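Local coordinates for protein PmoD (Methylocystis sp. ATCC 49242, PDB 6CPD) that binds copper through its periplasmic cupredoxin-like domain and probably takes part in copper handling in methane-oxidising bacteria, at residues Asp31-Phe43 / Gln117-Gly128. Sequence-based numbering, arbitrary orientation.
Sequences DEIPATGRTIMAF and QQETAQFKFMVG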
loop_
_atom_site.group_PDB
_atom_site.type_symbol
_atom_site.label_atom_id
_atom_site.label_comp_id
_atom_site.label_asym_id
_atom_site.label_seq_id
_atom_site.Cartn_x
_atom_site.Cartn_y
_atom_site.Cartn_z
ATOM N N ASP B 31 0.938 -4.265 5.520
ATOM C CA ASP B 31 1.513 -3.823 6.788
ATOM C C ASP B 31 0.969 -4.588 7.994
ATOM O O ASP B 31 1.329 -4.289 9.128
ATOM C CB ASP B 31 1.302 -2.324 6.996
ATOM C CG ASP B 31 -0.123 -1.897 6.760
ATOM O OD1 ASP B 31 -1.025 -2.744 6.900
ATOM O OD2 ASP B 31 -0.339 -0.707 6.453
ATOM N N GLU B 32 0.120 -5.576 7.737
ATOM C CA GLU B 32 -0.365 -6.452 8.797
ATOM C C GLU B 32 0.018 -7.866 8.425
ATOM O O GLU B 32 -0.669 -8.524 7.644
ATOM C CB GLU B 32 -1.871 -6.320 8.967
ATOM C CG GLU B 32 -2.327 -4.893 9.216
ATOM C CD GLU B 32 -2.245 -4.511 10.683
ATOM O OE1 GLU B 32 -2.275 -5.424 11.538
ATOM O OE2 GLU B 32 -2.140 -3.301 10.976
ATOM N N ILE B 33 1.148 -8.306 8.963
ATOM C CA ILE B 33 1.688 -9.631 8.676
ATOM C C ILE B 33 1.286 -10.600 9.789
ATOM O O ILE B 33 1.766 -10.460 10.907
ATOM C CB ILE B 33 3.224 -9.520 8.531
ATOM C CG1 ILE B 33 3.558 -8.491 7.443
ATOM C CG2 ILE B 33 3.858 -10.845 8.243
ATOM C CD1 ILE B 33 5.001 -8.085 7.419
ATOM N N PRO B 34 0.426 -11.593 9.483
ATOM C CA PRO B 34 -0.270 -12.351 10.543
ATOM C C PRO B 34 0.566 -13.379 11.311
ATOM O O PRO B 34 0.229 -13.693 12.459
ATOM C CB PRO B 34 -1.407 -13.049 9.785
ATOM C CG PRO B 34 -0.933 -13.148 8.384
ATOM C CD PRO B 34 -0.105 -11.912 8.146
ATOM N N ALA B 35 1.647 -13.886 10.730
ATOM C CA ALA B 35 2.334 -14.998 11.379
ATOM C C ALA B 35 3.792 -14.673 11.652
ATOM O O ALA B 35 4.356 -13.754 11.065
ATOM C CB ALA B 35 2.234 -16.265 10.510
ATOM N N THR B 36 4.361 -15.372 12.628
ATOM C CA THR B 36 5.794 -15.360 12.843
ATOM C C THR B 36 6.378 -16.339 11.833
ATOM O O THR B 36 5.647 -17.151 11.264
ATOM C CB THR B 36 6.170 -15.735 14.293
ATOM O OG1 THR B 36 5.450 -16.904 14.676
ATOM C CG2 THR B 36 5.784 -14.604 15.248
ATOM N N GLY B 37 7.667 -16.232 11.550
ATOM C CA GLY B 37 8.287 -17.217 10.687
ATOM C C GLY B 37 8.836 -16.609 9.412
ATOM O O GLY B 37 9.016 -15.381 9.309
ATOM N N ARG B 38 9.045 -17.482 8.427
ATOM C CA ARG B 38 9.677 -17.121 7.160
ATOM C C ARG B 38 8.878 -16.064 6.426
ATOM O O ARG B 38 7.718 -16.265 6.075
ATOM C CB ARG B 38 9.838 -18.347 6.259
ATOM C CG ARG B 38 10.431 -18.064 4.878
ATOM C CD ARG B 38 11.105 -19.310 4.310
ATOM N NE ARG B 38 10.152 -20.403 4.108
ATOM C CZ ARG B 38 9.784 -20.874 2.912
ATOM N NH1 ARG B 38 10.302 -20.364 1.805
ATOM N NH2 ARG B 38 8.901 -21.863 2.822
ATOM N N THR B 39 9.516 -14.936 6.175
ATOM C CA THR B 39 8.808 -13.830 5.556
ATOM C C THR B 39 9.640 -13.272 4.425
ATOM O O THR B 39 10.826 -12.999 4.599
ATOM C CB THR B 39 8.499 -12.749 6.601
ATOM O OG1 THR B 39 7.804 -13.356 7.693
ATOM C CG2 THR B 39 7.643 -11.645 6.006
ATOM N N ILE B 40 9.015 -13.099 3.260
ATOM C CA ILE B 40 9.708 -12.535 2.131
ATOM C C ILE B 40 9.078 -11.201 1.797
ATOM O O ILE B 40 7.868 -11.120 1.610
ATOM C CB ILE B 40 9.652 -13.469 0.913
ATOM C CG1 ILE B 40 10.372 -14.779 1.239
ATOM C CG2 ILE B 40 10.239 -12.774 -0.330
ATOM C CD1 ILE B 40 10.149 -15.865 0.203
ATOM N N MET B 41 9.906 -10.164 1.725
ATOM C CA MET B 41 9.441 -8.845 1.301
ATOM C C MET B 41 10.033 -8.463 -0.043
ATOM O O MET B 41 11.257 -8.389 -0.183
ATOM C CB MET B 41 9.798 -7.797 2.350
ATOM C CG MET B 41 9.303 -8.170 3.748
ATOM S SD MET B 41 9.556 -6.836 4.933
ATOM C CE MET B 41 9.279 -5.440 3.851
ATOM N N ALA B 42 9.159 -8.214 -1.018
ATOM C CA ALA B 42 9.581 -7.853 -2.364
ATOM C C ALA B 42 9.334 -6.370 -2.643
ATOM O O ALA B 42 8.238 -5.860 -2.389
ATOM C CB ALA B 42 8.857 -8.713 -3.392
ATOM N N PHE B 43 10.358 -5.704 -3.178
ATOM C CA PHE B 43 10.347 -4.262 -3.440
ATOM C C PHE B 43 10.385 -4.023 -4.947
ATOM O O PHE B 43 11.159 -4.658 -5.664
ATOM C CB PHE B 43 11.539 -3.578 -2.761
ATOM C CG PHE B 43 11.512 -3.665 -1.261
ATOM C CD1 PHE B 43 11.934 -4.814 -0.617
ATOM C CD2 PHE B 43 11.057 -2.604 -0.501
ATOM C CE1 PHE B 43 11.893 -4.902 0.763
ATOM C CE2 PHE B 43 11.017 -2.683 0.874
ATOM C CZ PHE B 43 11.443 -3.835 1.508
ATOM N N GLN B 117 22.966 13.854 -0.921
ATOM C CA GLN B 117 22.039 14.021 0.181
ATOM C C GLN B 117 21.248 12.745 0.423
ATOM O O GLN B 117 21.026 11.952 -0.492
ATOM C CB GLN B 117 21.090 15.197 -0.094
ATOM C CG GLN B 117 20.686 15.986 1.149
ATOM C CD GLN B 117 21.801 16.866 1.691
ATOM O OE1 GLN B 117 22.854 17.021 1.066
ATOM N NE2 GLN B 117 21.568 17.460 2.859
ATOM N N GLN B 118 20.846 12.542 1.671
ATOM C CA GLN B 118 20.157 11.315 2.038
ATOM C C GLN B 118 18.716 11.610 2.406
ATOM O O GLN B 118 18.426 12.594 3.080
ATOM C CB GLN B 118 20.872 10.604 3.186
ATOM C CG GLN B 118 22.222 10.043 2.786
ATOM C CD GLN B 118 22.716 8.990 3.744
ATOM O OE1 GLN B 118 23.055 7.879 3.340
ATOM N NE2 GLN B 118 22.738 9.325 5.029
ATOM N N GLU B 119 17.815 10.756 1.941
ATOM C CA GLU B 119 16.418 10.826 2.331
ATOM C C GLU B 119 16.017 9.480 2.898
ATOM O O GLU B 119 16.350 8.441 2.332
ATOM C CB GLU B 119 15.528 11.202 1.144
ATOM C CG GLU B 119 15.999 12.431 0.380
ATOM C CD GLU B 119 15.036 12.872 -0.713
ATOM O OE1 GLU B 119 14.140 12.077 -1.083
ATOM O OE2 GLU B 119 15.178 14.020 -1.203
ATOM N N THR B 120 15.342 9.484 4.040
ATOM C CA THR B 120 14.875 8.233 4.619
ATOM C C THR B 120 13.355 8.198 4.639
ATOM O O THR B 120 12.706 9.178 4.993
ATOM C CB THR B 120 15.444 8.014 6.044
ATOM O OG1 THR B 120 16.866 7.869 5.962
ATOM C CG2 THR B 120 14.871 6.741 6.678
ATOM N N ALA B 121 12.790 7.063 4.252
ATOM C CA ALA B 121 11.346 6.880 4.350
ATOM C C ALA B 121 11.085 5.691 5.245
ATOM O O ALA B 121 11.910 4.776 5.315
ATOM C CB ALA B 121 10.739 6.678 2.979
ATOM N N GLN B 122 9.949 5.706 5.941
ATOM C CA GLN B 122 9.610 4.659 6.898
ATOM C C GLN B 122 8.387 3.919 6.423
ATOM O O GLN B 122 7.437 4.544 5.942
ATOM C CB GLN B 122 9.344 5.250 8.301
ATOM C CG GLN B 122 10.427 6.192 8.812
ATOM C CD GLN B 122 10.108 6.803 10.179
ATOM O OE1 GLN B 122 9.130 6.431 10.830
ATOM N NE2 GLN B 122 10.947 7.736 10.619
ATOM N N PHE B 123 8.431 2.593 6.456
ATOM C CA PHE B 123 7.172 1.877 6.374
ATOM C C PHE B 123 6.985 1.102 7.663
ATOM O O PHE B 123 7.845 0.306 8.080
ATOM C CB PHE B 123 7.078 0.995 5.140
ATOM C CG PHE B 123 8.130 -0.053 5.021
ATOM C CD1 PHE B 123 7.877 -1.353 5.429
ATOM C CD2 PHE B 123 9.330 0.226 4.373
ATOM C CE1 PHE B 123 8.841 -2.348 5.274
ATOM C CE2 PHE B 123 10.298 -0.769 4.195
ATOM C CZ PHE B 123 10.049 -2.058 4.649
ATOM N N LYS B 124 5.846 1.357 8.291
ATOM C CA LYS B 124 5.568 0.793 9.600
ATOM C C LYS B 124 4.691 -0.412 9.393
ATOM O O LYS B 124 3.765 -0.375 8.584
ATOM C CB LYS B 124 4.888 1.825 10.491
ATOM C CG LYS B 124 5.733 3.059 10.716
ATOM C CD LYS B 124 5.188 3.899 11.846
ATOM C CE LYS B 124 6.102 5.054 12.155
ATOM N NZ LYS B 124 5.646 5.735 13.394
ATOM N N PHE B 125 4.993 -1.504 10.086
ATOM C CA PHE B 125 4.163 -2.686 9.933
ATOM C C PHE B 125 4.158 -3.489 11.214
ATOM O O PHE B 125 4.946 -3.247 12.126
ATOM C CB PHE B 125 4.634 -3.563 8.753
ATOM C CG PHE B 125 6.034 -4.117 8.896
ATOM C CD1 PHE B 125 7.137 -3.347 8.563
ATOM C CD2 PHE B 125 6.245 -5.429 9.327
ATOM C CE1 PHE B 125 8.426 -3.861 8.684
ATOM C CE2 PHE B 125 7.530 -5.956 9.440
ATOM C CZ PHE B 125 8.617 -5.178 9.110
ATOM N N MET B 126 3.269 -4.457 11.290
ATOM C CA MET B 126 3.330 -5.300 12.458
ATOM C C MET B 126 3.262 -6.766 12.101
ATOM O O MET B 126 2.706 -7.158 11.068
ATOM C CB MET B 126 2.235 -4.929 13.421
ATOM C CG MET B 126 0.850 -5.261 12.990
ATOM S SD MET B 126 -0.144 -5.000 14.466
ATOM C CE MET B 126 0.831 -5.955 15.626
ATOM N N VAL B 127 3.862 -7.566 12.975
ATOM C CA VAL B 127 3.888 -9.005 12.821
ATOM C C VAL B 127 3.048 -9.581 13.940
ATOM O O VAL B 127 3.235 -9.229 15.105
ATOM C CB VAL B 127 5.325 -9.551 12.868
ATOM C CG1 VAL B 127 5.329 -11.069 12.818
ATOM C CG2 VAL B 127 6.161 -8.940 11.735
ATOM N N GLY B 128 2.102 -10.440 13.585
ATOM C CA GLY B 128 1.276 -11.106 14.576
ATOM C C GLY B 128 0.060 -10.286 14.958
ATOM O O GLY B 128 -0.718 -10.700 15.826
#
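Met41 and Phe123 reach for each other from opposite sheets, the methionine CE lying 3.4 Å from Phe123 CE1. Met41 SD stands 5.1 Å from the centroid of the Phe125 ring, an oblique Met-aromatic contact. The side chains of Phe43 and Phe123 cross at about a right angle, their ring planes inclined at 60°, and Phe123 CE2 comes to the edge of the Phe43 ring. Phe125 has CG between its backbone N and carbonyl carbon (chi1 62°), which sets the ring flank beside Ile33, CD1 of Ile33 meeting Phe125 CD2 at 3.5 Å. Strand 32-33 runs parallel to strand 118-127, held by backbone hydrogen bonds from Met126 N to Asp31 O, Ile33 N to Met126 O and Gly128 N to Ile33 O. On the other face of this pair, Glu32 bends at chi2 (-85°) and lays OE1 in van der Waals contact 3.4 Å from Met126 CG, although Glu28 OE2 of the second subunit, a like charge, is close; an alanine here would probably leave the Met126 thioether without this neighbour and free to turn. Asp31 OD2 instead accepts a hydrogen bond from Met5 N of that subunit. Two facing sheets packed into a beta-sandwich, the parallel pair at one sheet edge, are consistent with the cupredoxin fold.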